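Local coordinates for putative epoxide hydrolase protein (PDB 5BOV) that is probably an alpha/beta-fold hydrolase, possibly an epoxide hydrolase, whose natural substrate is uncertain, at residues I14-L19 against M96-I101; W40-Q45 against G283-Q288; S129-S134 against V299-L304; F178-W183 against A195-T200; P246-E251 against E274-P279. One frame throughout, in Å; residues are numbered along the deposited sequence. Where two conformers were deposited one is given.

Contact 1: residues I14-L19 against M96-I101; sequences IRAGDL and MDALNI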
# COMPACT_ATOMS: atom_id res chain seq x y z
N ILE A 14 9.85 15.99 -0.74
CA ILE A 14 10.97 15.84 -1.69
C ILE A 14 10.48 15.63 -3.10
O ILE A 14 9.52 14.91 -3.34
CB ILE A 14 11.96 14.70 -1.22
CG1 ILE A 14 13.32 14.82 -1.92
CG2 ILE A 14 11.40 13.31 -1.46
CD1 ILE A 14 14.45 14.02 -1.28
N ARG A 15 11.17 16.24 -4.07
CA ARG A 15 10.89 15.99 -5.47
C ARG A 15 11.33 14.58 -5.85
O ARG A 15 12.47 14.19 -5.59
CB ARG A 15 11.59 17.04 -6.33
CG ARG A 15 11.29 16.96 -7.85
CD ARG A 15 12.22 17.94 -8.62
NE ARG A 15 11.89 19.29 -8.14
CZ ARG A 15 10.98 20.11 -8.67
NH1 ARG A 15 10.38 19.79 -9.81
NH2 ARG A 15 10.72 21.27 -8.07
N ALA A 16 10.44 13.80 -6.43
CA ALA A 16 10.76 12.48 -6.82
C ALA A 16 9.90 12.12 -8.04
O ALA A 16 8.69 11.90 -7.94
CB ALA A 16 10.48 11.50 -5.68
N GLY A 17 10.55 12.03 -9.20
CA GLY A 17 9.84 11.63 -10.42
C GLY A 17 8.83 12.69 -10.79
O GLY A 17 9.15 13.87 -10.91
N ASP A 18 7.60 12.26 -10.95
CA ASP A 18 6.51 13.18 -11.26
C ASP A 18 5.85 13.82 -10.05
O ASP A 18 4.89 14.63 -10.21
CB ASP A 18 5.44 12.41 -12.06
CG ASP A 18 5.90 12.03 -13.45
OD1 ASP A 18 6.81 12.65 -14.01
OD2 ASP A 18 5.19 11.16 -14.07
N LEU A 19 6.34 13.49 -8.84
CA LEU A 19 5.72 13.97 -7.61
C LEU A 19 6.60 14.83 -6.74
O LEU A 19 7.82 14.77 -6.84
CB LEU A 19 5.38 12.70 -6.81
CG LEU A 19 4.49 11.67 -7.48
CD1 LEU A 19 4.30 10.48 -6.54
CD2 LEU A 19 3.11 12.25 -7.84
N MSE A 96 13.36 6.47 -3.34
CA MSE A 96 14.59 5.82 -2.84
C MSE A 96 15.78 6.51 -3.46
O MSE A 96 16.76 6.89 -2.75
CB MSE A 96 14.58 4.32 -3.14
CG MSE A 96 13.64 3.59 -2.16
SE MSE A 96 13.56 1.70 -2.72
CE MSE A 96 15.23 1.29 -1.90
N ASP A 97 15.74 6.69 -4.78
CA ASP A 97 16.80 7.42 -5.43
C ASP A 97 17.01 8.85 -4.88
O ASP A 97 18.19 9.27 -4.63
CB ASP A 97 16.61 7.52 -6.94
CG ASP A 97 16.65 6.18 -7.66
OD1 ASP A 97 17.23 5.19 -7.12
OD2 ASP A 97 16.16 6.15 -8.83
N ALA A 98 15.93 9.59 -4.68
CA ALA A 98 16.03 10.95 -4.22
C ALA A 98 16.63 11.04 -2.81
O ALA A 98 17.29 12.02 -2.42
CB ALA A 98 14.67 11.64 -4.27
N LEU A 99 16.36 10.02 -1.98
CA LEU A 99 16.92 9.89 -0.65
C LEU A 99 18.29 9.23 -0.57
O LEU A 99 18.82 9.04 0.51
CB LEU A 99 15.93 9.13 0.29
CG LEU A 99 14.57 9.83 0.54
CD1 LEU A 99 13.59 8.88 1.27
CD2 LEU A 99 14.76 11.12 1.34
N ASN A 100 18.82 8.81 -1.70
CA ASN A 100 20.08 8.08 -1.74
C ASN A 100 20.07 6.77 -0.96
O ASN A 100 21.05 6.38 -0.30
CB ASN A 100 21.28 8.97 -1.34
CG ASN A 100 21.45 10.13 -2.27
OD1 ASN A 100 21.43 9.95 -3.48
ND2 ASN A 100 21.49 11.33 -1.72
N ILE A 101 18.95 6.06 -1.09
CA ILE A 101 18.76 4.79 -0.40
C ILE A 101 18.94 3.73 -1.47
O ILE A 101 18.05 3.58 -2.33
CB ILE A 101 17.38 4.71 0.29
CG1 ILE A 101 17.29 5.70 1.49
CG2 ILE A 101 17.14 3.29 0.82
CD1 ILE A 101 15.89 5.78 2.10

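Contact 2: residues W40-Q45 against G283-Q288; sequences WPYDIQ and GHNPPQ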
# COMPACT_ATOMS: atom_id res chain seq x y z
N TRP A 40 -5.42 1.65 0.67
CA TRP A 40 -6.64 2.47 0.34
C TRP A 40 -7.82 1.99 1.24
O TRP A 40 -8.03 0.75 1.33
CB TRP A 40 -7.07 2.29 -1.12
CG TRP A 40 -8.28 3.07 -1.43
CD1 TRP A 40 -8.32 4.35 -1.81
CD2 TRP A 40 -9.64 2.62 -1.39
NE1 TRP A 40 -9.61 4.76 -1.99
CE2 TRP A 40 -10.45 3.71 -1.73
CE3 TRP A 40 -10.24 1.44 -1.03
CZ2 TRP A 40 -11.85 3.63 -1.73
CZ3 TRP A 40 -11.61 1.35 -1.10
CH2 TRP A 40 -12.42 2.46 -1.41
N PRO A 41 -8.62 2.90 1.83
CA PRO A 41 -8.41 4.33 1.88
C PRO A 41 -7.82 4.76 3.23
O PRO A 41 -8.51 5.16 4.16
CB PRO A 41 -9.85 4.85 1.71
CG PRO A 41 -10.72 3.75 2.31
CD PRO A 41 -9.90 2.50 2.43
N TYR A 42 -6.53 4.46 3.36
CA TYR A 42 -5.79 4.67 4.62
C TYR A 42 -4.69 5.66 4.36
O TYR A 42 -4.58 6.23 3.24
CB TYR A 42 -5.27 3.36 5.17
CG TYR A 42 -6.37 2.31 5.31
CD1 TYR A 42 -7.05 2.20 6.49
CD2 TYR A 42 -6.65 1.39 4.33
CE1 TYR A 42 -8.05 1.24 6.68
CE2 TYR A 42 -7.60 0.43 4.48
CZ TYR A 42 -8.30 0.35 5.65
OH TYR A 42 -9.25 -0.63 5.78
N ASP A 43 -3.82 5.90 5.34
CA ASP A 43 -2.68 6.78 5.07
C ASP A 43 -1.49 6.46 5.99
O ASP A 43 -1.49 5.39 6.59
CB ASP A 43 -3.05 8.28 5.14
CG ASP A 43 -3.17 8.80 6.54
OD1 ASP A 43 -3.24 8.02 7.49
OD2 ASP A 43 -3.33 10.05 6.62
N ILE A 44 -0.52 7.36 6.08
CA ILE A 44 0.67 7.15 6.88
C ILE A 44 0.37 6.84 8.36
O ILE A 44 1.18 6.26 9.09
CB ILE A 44 1.67 8.32 6.78
CG1 ILE A 44 1.09 9.61 7.34
CG2 ILE A 44 2.12 8.46 5.31
CD1 ILE A 44 2.10 10.69 7.49
N GLN A 45 -0.81 7.28 8.87
CA GLN A 45 -1.13 6.99 10.25
C GLN A 45 -1.22 5.51 10.57
O GLN A 45 -1.17 5.09 11.73
CB GLN A 45 -2.41 7.71 10.70
CG GLN A 45 -2.40 9.23 10.55
CD GLN A 45 -1.16 9.94 11.12
OE1 GLN A 45 -0.66 10.92 10.47
NE2 GLN A 45 -0.72 9.56 12.22
N GLY A 283 -7.96 -7.24 11.24
CA GLY A 283 -8.58 -7.16 9.97
C GLY A 283 -7.64 -6.82 8.82
O GLY A 283 -6.53 -7.39 8.70
N HIS A 284 -8.07 -5.87 8.02
CA HIS A 284 -7.43 -5.51 6.79
C HIS A 284 -6.20 -4.60 6.96
O HIS A 284 -5.41 -4.44 5.99
CB HIS A 284 -8.48 -4.81 5.97
CG HIS A 284 -8.05 -4.38 4.62
ND1 HIS A 284 -7.55 -5.26 3.68
CD2 HIS A 284 -8.16 -3.19 4.00
CE1 HIS A 284 -7.30 -4.60 2.56
NE2 HIS A 284 -7.70 -3.36 2.71
N ASN A 285 -6.04 -4.01 8.14
CA ASN A 285 -4.91 -3.08 8.39
C ASN A 285 -4.05 -3.53 9.59
O ASN A 285 -4.15 -2.96 10.68
CB ASN A 285 -5.47 -1.66 8.53
CG ASN A 285 -4.41 -0.59 8.62
OD1 ASN A 285 -3.21 -0.86 8.82
ND2 ASN A 285 -4.83 0.65 8.49
N PRO A 286 -3.27 -4.59 9.41
CA PRO A 286 -2.45 -5.06 10.50
C PRO A 286 -1.52 -4.04 11.14
O PRO A 286 -1.37 -4.04 12.35
CB PRO A 286 -1.68 -6.23 9.87
CG PRO A 286 -2.60 -6.77 8.85
CD PRO A 286 -3.21 -5.58 8.27
N PRO A 287 -0.91 -3.16 10.32
CA PRO A 287 0.00 -2.27 11.09
C PRO A 287 -0.73 -1.32 12.03
O PRO A 287 -0.21 -0.98 13.08
CB PRO A 287 0.75 -1.48 10.03
CG PRO A 287 -0.04 -1.65 8.74
CD PRO A 287 -0.77 -2.97 8.89
N GLN A 288 -1.89 -0.83 11.60
CA GLN A 288 -2.60 0.12 12.45
C GLN A 288 -3.30 -0.64 13.61
O GLN A 288 -3.37 -0.11 14.75
CB GLN A 288 -3.60 0.90 11.67
CG GLN A 288 -3.91 2.23 12.39
CD GLN A 288 -4.55 3.31 11.51
OE1 GLN A 288 -4.57 3.25 10.30
NE2 GLN A 288 -5.06 4.34 12.19
O HOH W 1 -8.92 -1.64 0.58
O HOH W 2 -4.67 5.03 8.17

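Contact 3: residues S129-S134 against V299-L304; sequences SLVSVS and VDADRL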
# COMPACT_ATOMS: atom_id res chain seq x y z
N SER A 129 14.30 -7.12 2.21
CA SER A 129 13.31 -8.09 2.59
C SER A 129 11.96 -7.38 2.49
O SER A 129 11.91 -6.16 2.35
CB SER A 129 13.52 -8.59 3.98
OG SER A 129 13.31 -7.55 4.98
N LEU A 130 10.92 -8.18 2.51
CA LEU A 130 9.55 -7.75 2.27
C LEU A 130 8.55 -8.31 3.27
O LEU A 130 8.62 -9.49 3.63
CB LEU A 130 9.16 -8.28 0.87
CG LEU A 130 7.75 -8.06 0.39
CD1 LEU A 130 7.42 -6.56 0.28
CD2 LEU A 130 7.49 -8.80 -0.93
N VAL A 131 7.69 -7.44 3.82
CA VAL A 131 6.53 -7.85 4.56
C VAL A 131 5.33 -7.48 3.70
O VAL A 131 5.09 -6.32 3.42
CB VAL A 131 6.43 -7.23 5.96
CG1 VAL A 131 5.14 -7.62 6.62
CG2 VAL A 131 7.59 -7.70 6.80
N SER A 132 4.60 -8.50 3.25
CA SER A 132 3.46 -8.28 2.32
C SER A 132 2.19 -8.81 2.94
O SER A 132 1.94 -10.03 2.98
CB SER A 132 3.76 -8.96 0.97
OG SER A 132 2.81 -8.58 -0.01
N VAL A 133 1.35 -7.91 3.42
CA VAL A 133 0.11 -8.33 4.01
C VAL A 133 -0.86 -8.84 2.91
O VAL A 133 -1.02 -8.17 1.87
CB VAL A 133 -0.63 -7.22 4.77
CG1 VAL A 133 -1.98 -7.66 5.30
CG2 VAL A 133 0.24 -6.65 5.86
N SER A 134 -1.45 -9.98 3.14
CA SER A 134 -2.34 -10.69 2.17
C SER A 134 -1.61 -11.30 0.99
O SER A 134 -2.26 -11.67 0.02
CB SER A 134 -3.56 -9.84 1.75
OG SER A 134 -4.27 -9.44 2.92
N VAL A 299 11.01 -6.83 11.79
CA VAL A 299 12.31 -7.22 12.39
C VAL A 299 12.69 -8.66 11.92
O VAL A 299 13.84 -8.91 11.51
CB VAL A 299 12.25 -7.18 13.91
CG1 VAL A 299 13.47 -7.84 14.50
CG2 VAL A 299 12.08 -5.73 14.37
N ASP A 300 11.72 -9.56 11.94
CA ASP A 300 11.95 -10.96 11.55
C ASP A 300 12.29 -11.09 10.08
O ASP A 300 13.19 -11.82 9.72
CB ASP A 300 10.80 -11.83 11.92
CG ASP A 300 10.61 -11.98 13.42
OD1 ASP A 300 11.52 -11.65 14.24
OD2 ASP A 300 9.55 -12.47 13.83
N ALA A 301 11.60 -10.33 9.23
CA ALA A 301 11.92 -10.40 7.81
C ALA A 301 13.29 -9.82 7.50
O ALA A 301 14.01 -10.34 6.64
CB ALA A 301 10.83 -9.68 7.01
N ASP A 302 13.68 -8.80 8.26
CA ASP A 302 14.97 -8.17 8.08
C ASP A 302 16.16 -9.14 8.42
O ASP A 302 17.29 -8.87 7.96
CB ASP A 302 15.03 -6.89 8.98
CG ASP A 302 16.36 -6.19 8.92
OD1 ASP A 302 16.77 -5.57 7.88
OD2 ASP A 302 17.02 -6.16 10.01
N ARG A 303 15.90 -10.16 9.22
CA ARG A 303 16.88 -11.20 9.47
C ARG A 303 16.68 -12.56 8.84
O ARG A 303 17.57 -13.41 8.98
CB ARG A 303 17.13 -11.35 10.97
CG ARG A 303 15.94 -11.79 11.81
CD ARG A 303 16.30 -12.03 13.27
NE ARG A 303 17.48 -12.86 13.18
CZ ARG A 303 17.41 -14.20 13.02
NH1 ARG A 303 16.21 -14.88 13.13
NH2 ARG A 303 18.54 -14.85 12.79
N LEU A 304 15.60 -12.75 8.09
CA LEU A 304 15.23 -14.07 7.56
C LEU A 304 16.24 -14.51 6.52
O LEU A 304 16.69 -13.70 5.64
CB LEU A 304 13.84 -13.95 6.90
CG LEU A 304 13.05 -15.15 6.41
CD1 LEU A 304 12.69 -16.08 7.55
CD2 LEU A 304 11.84 -14.67 5.60
OXT LEU A 304 16.70 -15.71 6.54

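Contact 4: residues F178-W183 against A195-T200; sequences FAKFIW and ATFAKT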
# COMPACT_ATOMS: atom_id res chain seq x y z
N PHE A 178 -17.81 7.50 2.90
CA PHE A 178 -17.60 6.32 2.06
C PHE A 178 -16.36 5.56 2.56
O PHE A 178 -16.45 4.36 2.85
CB PHE A 178 -17.45 6.70 0.59
CG PHE A 178 -17.56 5.51 -0.33
CD1 PHE A 178 -16.57 4.57 -0.45
CD2 PHE A 178 -18.71 5.32 -1.09
CE1 PHE A 178 -16.70 3.45 -1.26
CE2 PHE A 178 -18.83 4.20 -1.91
CZ PHE A 178 -17.86 3.24 -1.98
N ALA A 179 -15.28 6.30 2.82
CA ALA A 179 -14.07 5.63 3.31
C ALA A 179 -14.34 5.04 4.69
O ALA A 179 -13.84 3.95 5.00
CB ALA A 179 -12.89 6.59 3.35
N LYS A 180 -15.08 5.74 5.54
CA LYS A 180 -15.31 5.19 6.87
C LYS A 180 -16.13 3.89 6.81
O LYS A 180 -15.87 2.96 7.53
CB LYS A 180 -16.04 6.22 7.79
CG LYS A 180 -16.03 5.84 9.26
CD LYS A 180 -16.68 6.99 10.06
CE LYS A 180 -16.40 6.85 11.54
NZ LYS A 180 -16.94 7.99 12.33
N PHE A 181 -17.14 3.86 5.93
CA PHE A 181 -17.89 2.65 5.72
C PHE A 181 -17.00 1.49 5.24
O PHE A 181 -17.09 0.37 5.75
CB PHE A 181 -19.01 2.99 4.72
CG PHE A 181 -19.98 1.88 4.47
CD1 PHE A 181 -21.02 1.64 5.34
CD2 PHE A 181 -19.86 1.10 3.39
CE1 PHE A 181 -21.95 0.61 5.11
CE2 PHE A 181 -20.73 0.09 3.13
CZ PHE A 181 -21.75 -0.19 4.01
N ILE A 182 -16.09 1.81 4.32
CA ILE A 182 -15.16 0.84 3.87
C ILE A 182 -14.27 0.32 5.05
O ILE A 182 -13.97 -0.86 5.14
CB ILE A 182 -14.31 1.37 2.72
CG1 ILE A 182 -15.17 1.57 1.44
CG2 ILE A 182 -13.13 0.46 2.45
CD1 ILE A 182 -15.78 0.30 0.85
N TRP A 183 -13.78 1.22 5.91
CA TRP A 183 -12.98 0.77 7.01
C TRP A 183 -13.71 -0.27 7.87
O TRP A 183 -13.16 -1.28 8.27
CB TRP A 183 -12.54 1.95 7.92
CG TRP A 183 -11.40 2.80 7.55
CD1 TRP A 183 -11.05 3.19 6.32
CD2 TRP A 183 -10.50 3.46 8.45
NE1 TRP A 183 -9.97 4.01 6.38
CE2 TRP A 183 -9.63 4.22 7.68
CE3 TRP A 183 -10.36 3.48 9.83
CZ2 TRP A 183 -8.62 5.00 8.24
CZ3 TRP A 183 -9.33 4.22 10.39
CH2 TRP A 183 -8.50 4.97 9.62
N ALA A 195 -12.02 9.84 15.93
CA ALA A 195 -10.85 10.70 15.72
C ALA A 195 -9.78 9.98 14.95
O ALA A 195 -9.10 10.61 14.17
CB ALA A 195 -10.26 11.20 17.05
N THR A 196 -9.63 8.70 15.18
CA THR A 196 -8.66 7.90 14.45
C THR A 196 -9.02 7.96 13.01
O THR A 196 -8.16 8.27 12.13
CB THR A 196 -8.59 6.47 15.00
OG1 THR A 196 -7.99 6.50 16.31
CG2 THR A 196 -7.80 5.59 14.11
N PHE A 197 -10.29 7.77 12.69
CA PHE A 197 -10.66 7.85 11.30
C PHE A 197 -10.43 9.24 10.73
O PHE A 197 -9.90 9.41 9.64
CB PHE A 197 -12.14 7.41 11.07
CG PHE A 197 -12.54 7.58 9.68
CD1 PHE A 197 -11.99 6.72 8.72
CD2 PHE A 197 -13.27 8.67 9.26
CE1 PHE A 197 -12.28 6.94 7.41
CE2 PHE A 197 -13.53 8.87 7.93
CZ PHE A 197 -13.02 8.03 7.00
N ALA A 198 -10.90 10.25 11.45
CA ALA A 198 -10.81 11.59 10.98
C ALA A 198 -9.41 12.08 10.68
O ALA A 198 -9.17 12.86 9.74
CB ALA A 198 -11.51 12.55 11.97
N LYS A 199 -8.46 11.60 11.44
CA LYS A 199 -7.07 11.97 11.21
C LYS A 199 -6.56 11.51 9.85
O LYS A 199 -5.91 12.27 9.11
CB LYS A 199 -6.20 11.44 12.31
CG LYS A 199 -4.81 12.07 12.33
CD LYS A 199 -4.09 11.52 13.57
CE LYS A 199 -2.84 12.28 13.97
NZ LYS A 199 -2.31 11.67 15.29
N THR A 200 -6.93 10.29 9.44
CA THR A 200 -6.59 9.84 8.09
C THR A 200 -7.52 10.46 7.05
O THR A 200 -7.09 10.79 5.96
CB THR A 200 -6.66 8.28 8.03
OG1 THR A 200 -5.54 7.77 8.79
CG2 THR A 200 -6.63 7.77 6.63

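Contact 5: residues P246-E251 against E274-P279; sequences PTITLE and EHRDLP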
# COMPACT_ATOMS: atom_id res chain seq x y z
N PRO A 246 13.78 -12.27 0.58
CA PRO A 246 13.17 -12.83 1.80
C PRO A 246 11.85 -12.11 2.15
O PRO A 246 11.83 -10.91 2.20
CB PRO A 246 14.23 -12.59 2.90
CG PRO A 246 15.49 -12.52 2.13
CD PRO A 246 15.17 -11.83 0.84
N THR A 247 10.82 -12.89 2.39
CA THR A 247 9.46 -12.33 2.55
C THR A 247 8.74 -13.00 3.70
O THR A 247 8.76 -14.25 3.83
CB THR A 247 8.67 -12.55 1.29
OG1 THR A 247 9.30 -11.89 0.16
CG2 THR A 247 7.26 -12.02 1.42
N ILE A 248 8.06 -12.18 4.52
CA ILE A 248 7.05 -12.66 5.40
C ILE A 248 5.70 -12.14 4.96
O ILE A 248 5.56 -10.94 4.76
CB ILE A 248 7.29 -12.28 6.90
CG1 ILE A 248 8.62 -12.91 7.34
CG2 ILE A 248 6.14 -12.67 7.75
CD1 ILE A 248 8.94 -12.65 8.81
N THR A 249 4.75 -13.04 4.77
CA THR A 249 3.38 -12.64 4.50
C THR A 249 2.55 -12.76 5.80
O THR A 249 2.82 -13.56 6.66
CB THR A 249 2.72 -13.50 3.38
OG1 THR A 249 2.80 -14.86 3.74
CG2 THR A 249 3.41 -13.23 2.08
N LEU A 250 1.56 -11.84 5.91
CA LEU A 250 0.70 -11.75 7.07
C LEU A 250 -0.75 -11.80 6.65
O LEU A 250 -1.11 -11.24 5.61
CB LEU A 250 0.90 -10.44 7.83
CG LEU A 250 2.30 -10.11 8.29
CD1 LEU A 250 2.30 -8.72 8.95
CD2 LEU A 250 2.76 -11.15 9.28
N GLU A 251 -1.62 -12.37 7.50
CA GLU A 251 -3.03 -12.18 7.25
C GLU A 251 -3.68 -12.12 8.60
O GLU A 251 -3.21 -12.74 9.53
CB GLU A 251 -3.52 -13.39 6.43
CG GLU A 251 -4.96 -13.25 6.00
CD GLU A 251 -5.17 -11.94 5.27
OE1 GLU A 251 -4.84 -11.88 4.08
OE2 GLU A 251 -5.67 -10.93 5.91
N GLU A 274 8.18 -17.03 5.05
CA GLU A 274 7.35 -17.46 6.17
C GLU A 274 6.01 -16.79 6.02
O GLU A 274 5.95 -15.61 5.61
CB GLU A 274 8.01 -17.03 7.46
CG GLU A 274 7.29 -17.55 8.68
CD GLU A 274 7.82 -17.04 10.03
OE1 GLU A 274 8.97 -16.61 10.08
OE2 GLU A 274 7.02 -17.12 10.98
N HIS A 275 4.97 -17.54 6.31
CA HIS A 275 3.64 -16.97 6.40
C HIS A 275 3.17 -16.94 7.87
O HIS A 275 3.35 -17.93 8.60
CB HIS A 275 2.59 -17.78 5.61
CG HIS A 275 1.23 -17.19 5.76
ND1 HIS A 275 0.90 -15.98 5.22
CD2 HIS A 275 0.16 -17.58 6.49
CE1 HIS A 275 -0.30 -15.62 5.60
NE2 HIS A 275 -0.78 -16.59 6.40
N ARG A 276 2.52 -15.85 8.27
CA ARG A 276 1.96 -15.73 9.63
C ARG A 276 0.54 -15.28 9.63
O ARG A 276 0.20 -14.21 9.10
CB ARG A 276 2.68 -14.70 10.50
CG ARG A 276 4.08 -15.04 10.69
CD ARG A 276 4.77 -14.05 11.60
NE ARG A 276 6.10 -14.52 11.70
CZ ARG A 276 7.04 -13.82 12.27
NH1 ARG A 276 6.80 -12.60 12.81
NH2 ARG A 276 8.23 -14.36 12.30
N ASP A 277 -0.30 -16.10 10.23
CA ASP A 277 -1.69 -15.73 10.50
C ASP A 277 -1.64 -15.01 11.80
O ASP A 277 -1.23 -15.61 12.85
CB ASP A 277 -2.61 -16.97 10.53
CG ASP A 277 -2.84 -17.57 9.15
OD1 ASP A 277 -3.02 -16.80 8.17
OD2 ASP A 277 -2.63 -18.78 8.96
N LEU A 278 -2.14 -13.81 11.83
CA LEU A 278 -2.18 -13.06 13.08
C LEU A 278 -3.46 -13.40 13.87
O LEU A 278 -4.52 -13.18 13.37
CB LEU A 278 -2.14 -11.59 12.81
CG LEU A 278 -0.89 -11.10 12.07
CD1 LEU A 278 -0.99 -9.61 11.79
CD2 LEU A 278 0.38 -11.43 12.84
N PRO A 279 -3.32 -13.87 15.09
CA PRO A 279 -4.59 -14.17 15.84
C PRO A 279 -5.30 -12.89 16.25
O PRO A 279 -4.59 -11.88 16.46
CB PRO A 279 -4.08 -14.89 17.07
CG PRO A 279 -2.69 -14.39 17.30
CD PRO A 279 -2.13 -13.98 15.92

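Contact 1: residues I14-L19 against M96-I101
Strand 12-16 passes beside the last turn of helix 85-98, with A16 and A98 the nearest pair across the contact, their CA atoms 6.1 Å apart. I14 and A98 carry the contact. I14 CG1 stands anti to the backbone N (chi1 -162°) and the chain stays extended beyond it, which carries the terminal methyl across to the helix end. There I14 CD1 lies 3.8 Å from A98 CB and close to the A98 carbonyl oxygen. I14 CD1 also meets the L99 CD2 branch at 3.9 Å. The methyl of A98 also approaches the strand backbone, 3.6 Å from R15 O, and A16 CB adds a looser methyl-to-methyl contact with it. The helix ends in a Schellman motif around N100, with I101 N bonding back to M96 O (2.9 Å) and N100 N to D97 O (3.0 Å). From A16 to L19 the chain makes a type II' turn with G17 at its first corner, and paired backbone bonds join A16 and L19. The result is a tight two-residue beta hairpin at the outer edge of the alpha/beta hydrolase sheet, packed through I14 and A16 against A98 and L99 at the end of a flanking helix.

Contact 2: residues W40-Q45 against G283-Q288
H284 and Y42 meet where the loop after the last strand faces the end of the HGXP motif, a signature of epoxide hydrolases that W40 and P41 complete with a cis peptide bond before the proline. The imidazole follows G283 in the position where this fold usually carries its active-site histidine, and W40 N bonds to D110 in the putative nucleophile elbow, so the contact probably borders the active site. H284 CD2 lies 3.3 Å from Y42 OH, which sits at the imidazole edge; the two rings meet rim to rim with their planes at 53°. A water links H284 NE2 (3.0 Å) to W40 O (2.7 Å). N285, next in the chain, caps helix 286-289: its OD1 accepts from Q288 N, the donor lying above the carbonyl plane. The same amide turns its ND2 to the tyrosine, 3.4 Å from Y42 CD1, with the ring and amide planes 77° apart, and a bond from ND2 to S46 helps fix its rotation. Q288 is reached last. Extended beyond CG, it packs its CD 3.8 Å from Q45 O, and its OE1 accepts a 2.8 Å bond from a second water, which itself accepts from D43 N at 3.1 Å.

Contact 3: residues S129-S134 against V299-L304
S129 packs on the A301 carbonyl where the last turn of helix 291-303 lies on strand 127-133. The axes of the short segments 129-133 and 299-303 approach to 7.3 Å, with their directions 144° apart. Polar and nonpolar atoms mix at the serine: S129 CB lies 3.2 Å from A301 O, and S129 OG is 3.3 Å from A301 O. With chi1 at 66°, OG sits between the backbone N and the carbonyl carbon of its own residue, which swings it toward the helix, although its hydrogen-bonding partner is D105. The A301 carbonyl in turn accepts from L304 N (3.2 Å), a bond within the C-terminal turn. The apolar pair is A301 CB, which points at the strand, and V131 CG2, 3.8 Å away. Backbone also meets methyl here, L130 O lying 4.0 Å from A301 CB. Charged groups flank the contact: D302 bonds to Y59 and forms a salt bridge with K128, while the terminal carboxylate of L304 pairs with K272. Strand 127-133 runs between strands 104-108 and 247-252. A301 also touches I248 on the latter strand, while L130 turns away from helix 291-303 to pack on helix 111-122, so helices on the two faces of the sheet form the three-layer alpha/beta arrangement of the alpha/beta hydrolase fold.

Contact 4: residues F178-W183 against A195-T200
F197 drives the edge of its ring into the face of W183, its CD1 standing 3.5 Å above the indole plane and over its centre. This T-shaped stack has planes 85° apart and centroids 4.9 Å apart, measured to the six-membered ring of the indole. F197 CG is anti to its own nitrogen (chi1 176°), an orientation that carries the ring over to helix 175-186. One face of the phenyl receives K180, whose CB lies 3.7 Å from the ring centroid and only 15° off the normal, a CH-pi contact; the lysine chain then runs on extended. At the phenyl rim A179 CB adds a methyl, 3.9 Å from F197 CZ. T200 borders the indole at its edge, CG2 being 3.8 Å from W183 CZ2. Helices 175-186 and 194-201 belong to the helical cap typical of the fold, inserted between strands 127-133 and 247-252. W183 NE1 bonds to P41 O and T200 OG1 to D43, two bonds that tie the cap to the loop after strand 32-37 in the main domain. Between the two segments the chemistry is therefore apolar and aromatic, and the salt bridge of K180 with D194 adds a charged link at the start of helix 194-201.

Contact 5: residues P246-E251 against E274-P279
T249 and H275 share a short side-chain hydrogen bond, OG1 to ND1 at 2.7 Å, the hydroxyl lying at the imidazole edge. The far nitrogen of that ring is held too: H275 NE2 donates to D277 OD1 (2.9 Å), which it meets from above the carboxylate plane, so bonds at both nitrogens fix the ring's rotation. T249 OG1 reaches Y273 as well. On the other face of the sheet, R276 NE forms a salt bridge with E274 OE2 at 2.9 Å, the carboxylate oxygen close to the guanidinium plane, and NH2 of the arginine also pairs with D300. Between these two sets of side chains, strands 247-252 and 273-278 run parallel as the last two of the alpha/beta hydrolase sheet, the latter at its edge; they belong to a beta-alpha-beta unit with helix 262-265. Backbone bonds alternate along the pair, from E274 N to T247 O through to L278 N to E251 O, the last 2.8 Å long and almost straight (177°). Packing follows the ladder. I248 CD1 lies over one face of the R276 guanidinium, 4.0 Å from NH2. The R276 side chain lies alongside L250, pointing the same way, with R276 CB 3.8 Å from L250 CD2, and L250 CD2 touches L278 CD2 more loosely at 4.3 Å.

Contacts 1, 3 and 5 all reach the same eight-stranded sheet, with contact 1 at one edge and contact 5 at the other, their centres about 30 Å apart. Contacts 3 and 5 adjoin: strands 127-133 and 247-252 are neighbours, the centres lie about 8 Å apart, and S134 bonds to E251. Along the chain, contact 1 closes before contacts 3, 4 and 5 open; contact 2 crosses contacts 1 and 3, and contacts 4 and 5 fall between its two segments. Contact 2, the most central, touches contacts 3 and 5 through P286 and bonds to contact 4 in the helical cap, centres about 10 Å apart. It thus links sheet and cap beside the probable active site.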